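Local coordinates for PGRP domain of peptidoglycan recognition protein 3 (Branchiostoma belcheri tsingtauense, PDB 4ZXM), which probably binds bacterial peptidoglycan and, as an N-acetylmuramoyl-L-alanine amidase, cleaves the bond joining its stem peptide to the glycan chain, at residues A[91-96]-A[209-214]; A[110-115]-A[174-179]; A[122-127]-A[191-196]. One frame throughout, in Å; residues are numbered along the deposited sequence.

How the interactions relate
From its first modelled residues the chain enters interaction 1, where 91-96, leading into the edge strand 95-96, meets helix 203-219; this contact closes the longest loop and encloses both others. Residues 110-115 come next and pair with 174-179 much later in the chain to form interaction 2, which joins two loops. Between these, strand 116-123 leads into 122-127, whose partner 191-196 follows 174-179, so interactions 2 and 3 cross. Interaction 3 pairs parallel strands inside the mixed sheet and the turns beyond them. Interaction 3 touches both others: Ala209 of interaction 1 packs on Phe192 of interaction 3, and the rings of His179 and His122 bring interactions 2 and 3 together.

Interaction 1: A[91-96]-A[209-214]; sequences TCPRIV and AKSLIS
Pro93 lies with its ring against one turn of helix 203-219, over Ser211 and the start of Leu212. Followed round the ring, Pro93 CB touches Ser211 OG at 3.6 Å. The next atom, Pro93 CG, reaches over the peptide link to within 3.7 Å of Leu212 N and also packs on Leu212 CB at 3.9 Å. Pro93 CD then closes the ring beside the carbonyl, 3.6 Å from Ser211 O. The proline thus meets a partly polar surface, but the polar groups are engaged within the helix. Ser211 OG, set between its backbone N and carbonyl carbon (chi1 55°), is hydrogen-bonded back to the carbonyls of Ala207 and Ala208. Ser211 O accepts Ser214 OG at 2.8 Å, the hydroxyl approaching from well off the carbonyl axis. Deeper down, Ile95 and Leu212 cross at about a right angle, Ile95 CD1 meeting Leu212 CD1 at 4.0 Å. Leu212 CG stands anti to its backbone N (chi1 175°), which runs the side chain toward Ile95 and onto Ile190 and Val167 of the sheet. On the outer side, Thr91 O, in a poorly ordered residue, approaches Ser211 CB. No hydrogen bond crosses between 91-96 and 209-214. Packing alone imposes little direction, so the Cys92–Cys215 disulfide, a covalent tie to the same helix just beyond Ser214, probably does much to hold the N-terminal segment in place.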
loop_
_atom_site.group_PDB
_atom_site.type_symbol
_atom_site.label_atom_id
_atom_site.label_comp_id
_atom_site.label_asym_id
_atom_site.label_seq_id
_atom_site.Cartn_x
_atom_site.Cartn_y
_atom_site.Cartn_z
ATOM N N THR A 91 6.141 -17.262 -6.441
ATOM C CA THR A 91 6.788 -16.380 -5.414
ATOM C C THR A 91 5.981 -15.095 -5.160
ATOM O O THR A 91 6.172 -14.442 -4.126
ATOM C CB THR A 91 8.253 -16.016 -5.784
ATOM O OG1 THR A 91 8.283 -15.249 -6.995
ATOM C CG2 THR A 91 9.113 -17.273 -5.960
ATOM N N CYS A 92 5.101 -14.726 -6.101
ATOM C CA CYS A 92 4.131 -13.649 -5.873
ATOM C C CYS A 92 3.209 -14.030 -4.716
ATOM O O CYS A 92 2.872 -15.201 -4.551
ATOM C CB CYS A 92 3.279 -13.361 -7.125
ATOM S SG CYS A 92 4.168 -12.626 -8.528
ATOM N N PRO A 93 2.797 -13.041 -3.907
ATOM C CA PRO A 93 1.885 -13.330 -2.819
ATOM C C PRO A 93 0.460 -13.372 -3.326
ATOM O O PRO A 93 0.134 -12.713 -4.313
ATOM C CB PRO A 93 2.069 -12.131 -1.900
ATOM C CG PRO A 93 2.351 -11.007 -2.832
ATOM C CD PRO A 93 3.037 -11.592 -4.039
ATOM N N ARG A 94 -0.392 -14.131 -2.653
ATOM C CA ARG A 94 -1.789 -14.170 -3.028
ATOM C C ARG A 94 -2.443 -12.827 -2.743
ATOM O O ARG A 94 -2.414 -12.343 -1.615
ATOM C CB ARG A 94 -2.523 -15.276 -2.279
ATOM C CG ARG A 94 -4.009 -15.379 -2.610
ATOM C CD ARG A 94 -4.270 -15.652 -4.091
ATOM N NE ARG A 94 -5.543 -15.066 -4.507
ATOM C CZ ARG A 94 -6.649 -15.748 -4.782
ATOM N NH1 ARG A 94 -7.744 -15.096 -5.135
ATOM N NH2 ARG A 94 -6.675 -17.072 -4.717
ATOM N N ILE A 95 -3.033 -12.246 -3.782
ATOM C CA ILE A 95 -3.673 -10.942 -3.716
ATOM C C ILE A 95 -5.187 -11.085 -3.726
ATOM O O ILE A 95 -5.763 -11.722 -4.605
ATOM C CB ILE A 95 -3.265 -10.080 -4.916
ATOM C CG1 ILE A 95 -1.787 -9.714 -4.808
ATOM C CG2 ILE A 95 -4.121 -8.819 -5.000
ATOM C CD1 ILE A 95 -1.183 -9.282 -6.123
ATOM N N VAL A 96 -5.817 -10.459 -2.746
ATOM C CA VAL A 96 -7.253 -10.447 -2.630
ATOM C C VAL A 96 -7.722 -9.350 -3.565
ATOM O O VAL A 96 -7.396 -8.186 -3.358
ATOM C CB VAL A 96 -7.676 -10.115 -1.185
ATOM C CG1 VAL A 96 -9.189 -10.138 -1.045
ATOM C CG2 VAL A 96 -7.021 -11.074 -0.198
ATOM N N ALA A 209 4.436 -7.917 1.747
ATOM C CA ALA A 209 4.809 -6.669 1.100
ATOM C C ALA A 209 6.049 -6.833 0.244
ATOM O O ALA A 209 6.102 -6.343 -0.878
ATOM C CB ALA A 209 5.055 -5.598 2.147
ATOM N N LYS A 210 7.050 -7.512 0.783
ATOM C CA LYS A 210 8.312 -7.662 0.087
ATOM C C LYS A 210 8.149 -8.500 -1.159
ATOM O O LYS A 210 8.693 -8.161 -2.213
ATOM C CB LYS A 210 9.347 -8.284 1.002
ATOM C CG LYS A 210 9.854 -7.318 2.048
ATOM C CD LYS A 210 10.601 -8.061 3.138
ATOM C CE LYS A 210 11.482 -7.132 3.955
ATOM N NZ LYS A 210 12.182 -7.887 5.028
ATOM N N SER A 211 7.390 -9.587 -1.041
ATOM C CA SER A 211 7.185 -10.481 -2.169
ATOM C C SER A 211 6.259 -9.835 -3.180
ATOM O O SER A 211 6.311 -10.168 -4.359
ATOM C CB SER A 211 6.636 -11.835 -1.725
ATOM O OG SER A 211 5.463 -11.660 -0.967
ATOM N N LEU A 212 5.408 -8.919 -2.724
ATOM C CA LEU A 212 4.605 -8.119 -3.641
ATOM C C LEU A 212 5.513 -7.228 -4.484
ATOM O O LEU A 212 5.366 -7.148 -5.706
ATOM C CB LEU A 212 3.597 -7.260 -2.880
ATOM C CG LEU A 212 2.791 -6.281 -3.749
ATOM C CD1 LEU A 212 1.814 -7.022 -4.650
ATOM C CD2 LEU A 212 2.064 -5.292 -2.858
ATOM N N ILE A 213 6.451 -6.559 -3.823
ATOM C CA ILE A 213 7.397 -5.707 -4.523
ATOM C C ILE A 213 8.184 -6.553 -5.515
ATOM O O ILE A 213 8.362 -6.154 -6.666
ATOM C CB ILE A 213 8.356 -4.995 -3.553
ATOM C CG1 ILE A 213 7.587 -3.988 -2.699
ATOM C CG2 ILE A 213 9.450 -4.254 -4.310
ATOM C CD1 ILE A 213 8.404 -3.383 -1.573
ATOM N N SER A 214 8.643 -7.725 -5.080
ATOM C CA SER A 214 9.451 -8.568 -5.952
ATOM C C SER A 214 8.603 -9.030 -7.134
ATOM O O SER A 214 9.099 -9.114 -8.256
ATOM C CB SER A 214 10.041 -9.752 -5.189
ATOM O OG SER A 214 9.019 -10.634 -4.791
#

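Interaction 2: A[110-115]-A[174-179]; sequences VFLSLP and DRRGAH
A single beta bridge between two surface loops pairs Phe111 with Arg175 and ties the approach to strand 116-123 to the chain leading into strand 187-192. Arg176 N donates to Val110 O at 3.1 Å, and Leu112 N gives a straighter bond to Asp174 O (2.9 Å, 169°). Beyond the backbone, Val110 CG1 lies over one face of the Arg176 guanidinium, 3.6 Å from NE. Phe111 and Arg175 run side by side: Phe111 CE2 sits above a face of the guanidinium, 3.7 Å from Arg175 NH2, with the two planes 61° apart. Arg175 NE and NH2 bond to Tyr108 O and Asn109 OD1, which helps fix that group. Leu112 CG, opposite its carbonyl carbon (chi1 -67°), carries CD1 against the Arg175 carbonyl and CD2 to 4.0 Å from Arg176 CB, and the side chain continues onto Ile188. With an alanine at Leu112 both methyl branches go, and a gap would probably open between Arg175, Arg176 and Ile188. Leu114 CD1 rests 3.7 Å from Asp174 OD1, an oxygen that is salt-bridged to Lys221. With two backbone bonds flanking Phe111 and Arg175, this is an isolated beta bridge that joins two loops without making a sheet.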
loop_
_atom_site.group_PDB
_atom_site.type_symbol
_atom_site.label_atom_id
_atom_site.label_comp_id
_atom_site.label_asym_id
_atom_site.label_seq_id
_atom_site.Cartn_x
_atom_site.Cartn_y
_atom_site.Cartn_z
ATOM N N VAL A 110 -6.926 6.739 -14.555
ATOM C CA VAL A 110 -5.700 7.517 -14.773
ATOM C C VAL A 110 -4.501 6.611 -14.513
ATOM O O VAL A 110 -4.365 6.042 -13.426
ATOM C CB VAL A 110 -5.596 8.723 -13.816
ATOM C CG1 VAL A 110 -4.316 9.513 -14.076
ATOM C CG2 VAL A 110 -6.815 9.621 -13.944
ATOM N N PHE A 111 -3.609 6.520 -15.485
ATOM C CA PHE A 111 -2.605 5.482 -15.478
ATOM C C PHE A 111 -1.210 5.960 -15.142
ATOM O O PHE A 111 -0.848 7.111 -15.387
ATOM C CB PHE A 111 -2.632 4.775 -16.818
ATOM C CG PHE A 111 -3.975 4.198 -17.131
ATOM C CD1 PHE A 111 -4.946 4.970 -17.751
ATOM C CD2 PHE A 111 -4.294 2.899 -16.742
ATOM C CE1 PHE A 111 -6.199 4.444 -18.015
ATOM C CE2 PHE A 111 -5.545 2.366 -17.005
ATOM C CZ PHE A 111 -6.501 3.141 -17.641
ATOM N N LEU A 112 -0.449 5.058 -14.539
ATOM C CA LEU A 112 0.956 5.273 -14.279
ATOM C C LEU A 112 1.712 4.982 -15.557
ATOM O O LEU A 112 1.264 4.178 -16.380
ATOM C CB LEU A 112 1.434 4.322 -13.181
ATOM C CG LEU A 112 0.858 4.559 -11.786
ATOM C CD1 LEU A 112 1.048 3.342 -10.892
ATOM C CD2 LEU A 112 1.497 5.783 -11.158
ATOM N N SER A 113 2.854 5.635 -15.733
ATOM C CA SER A 113 3.781 5.234 -16.782
ATOM C C SER A 113 4.678 4.123 -16.208
ATOM O O SER A 113 5.502 4.346 -15.311
ATOM C CB SER A 113 4.589 6.423 -17.313
ATOM O OG SER A 113 5.525 6.881 -16.357
ATOM N N LEU A 114 4.474 2.912 -16.705
ATOM C CA LEU A 114 5.257 1.774 -16.267
ATOM C C LEU A 114 6.540 1.715 -17.087
ATOM O O LEU A 114 6.571 2.208 -18.212
ATOM C CB LEU A 114 4.449 0.481 -16.430
ATOM C CG LEU A 114 3.053 0.468 -15.786
ATOM C CD1 LEU A 114 2.417 -0.910 -15.889
ATOM C CD2 LEU A 114 3.103 0.905 -14.332
ATOM N N PRO A 115 7.617 1.151 -16.514
ATOM C CA PRO A 115 7.694 0.673 -15.141
ATOM C C PRO A 115 7.953 1.820 -14.167
ATOM O O PRO A 115 8.602 2.815 -14.507
ATOM C CB PRO A 115 8.874 -0.289 -15.178
ATOM C CG PRO A 115 9.776 0.296 -16.208
ATOM C CD PRO A 115 8.898 0.981 -17.221
ATOM N N ASP A 174 -1.573 -0.670 -12.322
ATOM C CA ASP A 174 -1.589 0.172 -13.514
ATOM C C ASP A 174 -2.087 1.596 -13.232
ATOM O O ASP A 174 -1.836 2.509 -14.018
ATOM C CB ASP A 174 -2.437 -0.504 -14.610
ATOM C CG ASP A 174 -1.920 -1.912 -14.994
ATOM O OD1 ASP A 174 -0.771 -2.266 -14.643
ATOM O OD2 ASP A 174 -2.667 -2.671 -15.659
ATOM N N ARG A 175 -2.762 1.787 -12.102
ATOM C CA ARG A 175 -3.422 3.055 -11.804
ATOM C C ARG A 175 -2.727 3.877 -10.740
ATOM O O ARG A 175 -2.008 3.373 -9.884
ATOM C CB ARG A 175 -4.869 2.817 -11.381
ATOM C CG ARG A 175 -5.845 2.840 -12.540
ATOM C CD ARG A 175 -7.100 2.023 -12.260
ATOM N NE ARG A 175 -7.891 1.847 -13.479
ATOM C CZ ARG A 175 -7.757 0.846 -14.347
ATOM N NH1 ARG A 175 -6.859 -0.114 -14.160
ATOM N NH2 ARG A 175 -8.535 0.808 -15.421
ATOM N N ARG A 176 -3.008 5.164 -10.785
ATOM C CA ARG A 176 -2.291 6.136 -9.997
ATOM C C ARG A 176 -2.993 6.433 -8.672
ATOM O O ARG A 176 -4.205 6.634 -8.635
ATOM C CB ARG A 176 -2.183 7.403 -10.815
ATOM C CG ARG A 176 -1.429 8.507 -10.119
ATOM C CD ARG A 176 -1.842 9.852 -10.657
ATOM N NE ARG A 176 -1.383 10.022 -12.034
ATOM C CZ ARG A 176 -1.224 11.198 -12.632
ATOM N NH1 ARG A 176 -1.481 12.326 -11.977
ATOM N NH2 ARG A 176 -0.798 11.246 -13.887
ATOM N N GLY A 177 -2.216 6.482 -7.592
ATOM C CA GLY A 177 -2.746 6.750 -6.263
ATOM C C GLY A 177 -3.069 8.205 -6.036
ATOM O O GLY A 177 -2.679 9.059 -6.823
ATOM N N ALA A 178 -3.819 8.476 -4.971
ATOM C CA ALA A 178 -4.005 9.838 -4.458
ATOM C C ALA A 178 -3.100 10.077 -3.241
ATOM O O ALA A 178 -2.868 11.225 -2.832
ATOM C CB ALA A 178 -5.460 10.052 -4.077
ATOM N N HIS A 179 -2.571 8.971 -2.710
ATOM C CA HIS A 179 -1.852 8.902 -1.421
ATOM C C HIS A 179 -0.722 9.922 -1.146
ATOM O O HIS A 179 -0.823 10.693 -0.189
ATOM C CB HIS A 179 -1.330 7.458 -1.191
ATOM C CG HIS A 179 -0.499 6.901 -2.321
ATOM N ND1 HIS A 179 0.850 7.153 -2.451
ATOM C CD2 HIS A 179 -0.825 6.083 -3.352
ATOM C CE1 HIS A 179 1.315 6.537 -3.523
ATOM N NE2 HIS A 179 0.319 5.880 -4.088
#

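Interaction 3: A[122-127]-A[191-196]; sequences HHSAGA and CFMGDF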
loop_
_atom_site.group_PDB
_atom_site.type_symbol
_atom_site.label_atom_id
_atom_site.label_comp_id
_atom_site.label_asym_id
_atom_site.label_seq_id
_atom_site.Cartn_x
_atom_site.Cartn_y
_atom_site.Cartn_z
ATOM N N HIS A 122 3.214 3.212 3.318
ATOM C CA HIS A 122 2.322 3.992 4.164
ATOM C C HIS A 122 1.830 3.119 5.300
ATOM O O HIS A 122 2.111 1.924 5.344
ATOM C CB HIS A 122 1.101 4.437 3.368
ATOM C CG HIS A 122 1.425 5.309 2.206
ATOM N ND1 HIS A 122 1.376 6.684 2.277
ATOM C CD2 HIS A 122 1.800 5.006 0.942
ATOM C CE1 HIS A 122 1.717 7.192 1.107
ATOM N NE2 HIS A 122 1.973 6.196 0.277
ATOM N N HIS A 123 1.083 3.733 6.206
ATOM C CA HIS A 123 0.274 3.002 7.173
ATOM C C HIS A 123 -1.046 3.746 7.335
ATOM O O HIS A 123 -1.114 4.960 7.153
ATOM C CB HIS A 123 1.017 2.790 8.503
ATOM C CG HIS A 123 1.034 3.982 9.416
ATOM N ND1 HIS A 123 1.377 5.252 8.997
ATOM C CD2 HIS A 123 0.802 4.079 10.746
ATOM C CE1 HIS A 123 1.318 6.085 10.022
ATOM N NE2 HIS A 123 0.975 5.396 11.096
ATOM N N SER A 124 -2.102 3.004 7.636
ATOM C CA SER A 124 -3.434 3.573 7.724
ATOM C C SER A 124 -3.580 4.474 8.946
ATOM O O SER A 124 -4.504 5.282 9.012
ATOM C CB SER A 124 -4.472 2.454 7.775
ATOM O OG SER A 124 -4.255 1.606 8.886
ATOM N N ALA A 125 -2.670 4.335 9.912
ATOM C CA ALA A 125 -2.770 5.039 11.185
ATOM C C ALA A 125 -4.150 4.754 11.783
ATOM O O ALA A 125 -4.842 5.649 12.254
ATOM C CB ALA A 125 -2.536 6.533 10.995
ATOM N N GLY A 126 -4.537 3.484 11.734
ATOM C CA GLY A 126 -5.866 3.058 12.130
ATOM C C GLY A 126 -5.819 1.660 12.701
ATOM O O GLY A 126 -4.783 1.223 13.200
ATOM N N ALA A 127 -6.948 0.961 12.626
ATOM C CA ALA A 127 -7.084 -0.371 13.210
ATOM C C ALA A 127 -6.252 -1.397 12.467
ATOM O O ALA A 127 -6.030 -1.280 11.254
ATOM C CB ALA A 127 -8.544 -0.806 13.211
ATOM N N CYS A 191 0.113 0.334 1.619
ATOM C CA CYS A 191 -0.343 0.762 2.927
ATOM C C CYS A 191 -0.552 -0.411 3.859
ATOM O O CYS A 191 -1.337 -1.304 3.565
ATOM C CB CYS A 191 -1.653 1.517 2.790
ATOM S SG CYS A 191 -2.267 2.136 4.367
ATOM N N PHE A 192 0.144 -0.402 4.987
ATOM C CA PHE A 192 -0.066 -1.405 6.021
ATOM C C PHE A 192 -1.208 -0.955 6.898
ATOM O O PHE A 192 -1.211 0.173 7.383
ATOM C CB PHE A 192 1.168 -1.565 6.895
ATOM C CG PHE A 192 2.297 -2.272 6.224
ATOM C CD1 PHE A 192 3.053 -1.635 5.263
ATOM C CD2 PHE A 192 2.617 -3.572 6.575
ATOM C CE1 PHE A 192 4.103 -2.286 4.651
ATOM C CE2 PHE A 192 3.670 -4.227 5.972
ATOM C CZ PHE A 192 4.413 -3.584 5.008
ATOM N N MET A 193 -2.166 -1.841 7.123
ATOM C CA MET A 193 -3.311 -1.497 7.944
ATOM C C MET A 193 -2.990 -1.657 9.414
ATOM O O MET A 193 -2.922 -2.768 9.949
ATOM C CB MET A 193 -4.518 -2.319 7.557
ATOM C CG MET A 193 -5.071 -1.910 6.211
ATOM S SD MET A 193 -6.576 -2.824 5.871
ATOM C CE MET A 193 -5.865 -4.391 5.353
ATOM N N GLY A 194 -2.777 -0.517 10.055
ATOM C CA GLY A 194 -2.465 -0.477 11.463
ATOM C C GLY A 194 -1.857 0.847 11.849
ATOM O O GLY A 194 -1.674 1.738 11.020
ATOM N N ASP A 195 -1.579 0.966 13.134
ATOM C CA ASP A 195 -0.913 2.114 13.697
ATOM C C ASP A 195 0.325 1.500 14.286
ATOM O O ASP A 195 0.222 0.571 15.086
ATOM C CB ASP A 195 -1.794 2.738 14.780
ATOM C CG ASP A 195 -1.013 3.602 15.747
ATOM O OD1 ASP A 195 -0.643 4.737 15.379
ATOM O OD2 ASP A 195 -0.781 3.144 16.887
ATOM N N PHE A 196 1.497 1.966 13.885
ATOM C CA PHE A 196 2.710 1.250 14.265
ATOM C C PHE A 196 3.665 2.130 15.049
ATOM O O PHE A 196 4.863 2.141 14.810
ATOM C CB PHE A 196 3.351 0.633 13.022
ATOM C CG PHE A 196 2.421 -0.278 12.275
ATOM C CD1 PHE A 196 2.099 -1.525 12.787
ATOM C CD2 PHE A 196 1.834 0.123 11.087
ATOM C CE1 PHE A 196 1.231 -2.367 12.117
ATOM C CE2 PHE A 196 0.961 -0.715 10.412
ATOM C CZ PHE A 196 0.660 -1.964 10.925
#
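His122 and Cys191 face each other in parallel strands, as do His123 and Phe192 on the opposite face of the sheet. Phe192 N donates almost straight to His122 O (3.1 Å, 174°), although it comes from above the carbonyl plane. Phe192 O in turn accepts Ser124 N at 3.0 Å. Beyond the His123–Phe192 bridge a side chain takes part: Ser124 OG, turned between its own N and carbonyl carbon (chi1 59°), accepts Gly194 N at 2.8 Å. Gly126 N gives Gly194 O a weak bond (3.4 Å). Asp195 OD2 is bonded to Thr197 OG1, and His123 ND1 has its partner outside the two segments. The backbones of Cys191 and Met193 bond to strand 159-161, and that of His122 to that of Ile190. Cys191 SG lies 3.4 Å from Ser124 N, while His123 CB meets the edge of the Phe196 ring, 3.8 Å from CD2. The ring of His122 adjoins those of His179, His231 and Tyr157, consistent with the active-site region of this amidase family. Helix 132-149 packs against Ser124, Ala127 and Met193, and Leu244 of helix 243-247 against His123, Phe192 and Phe196, placing the paired strand ends between two helices.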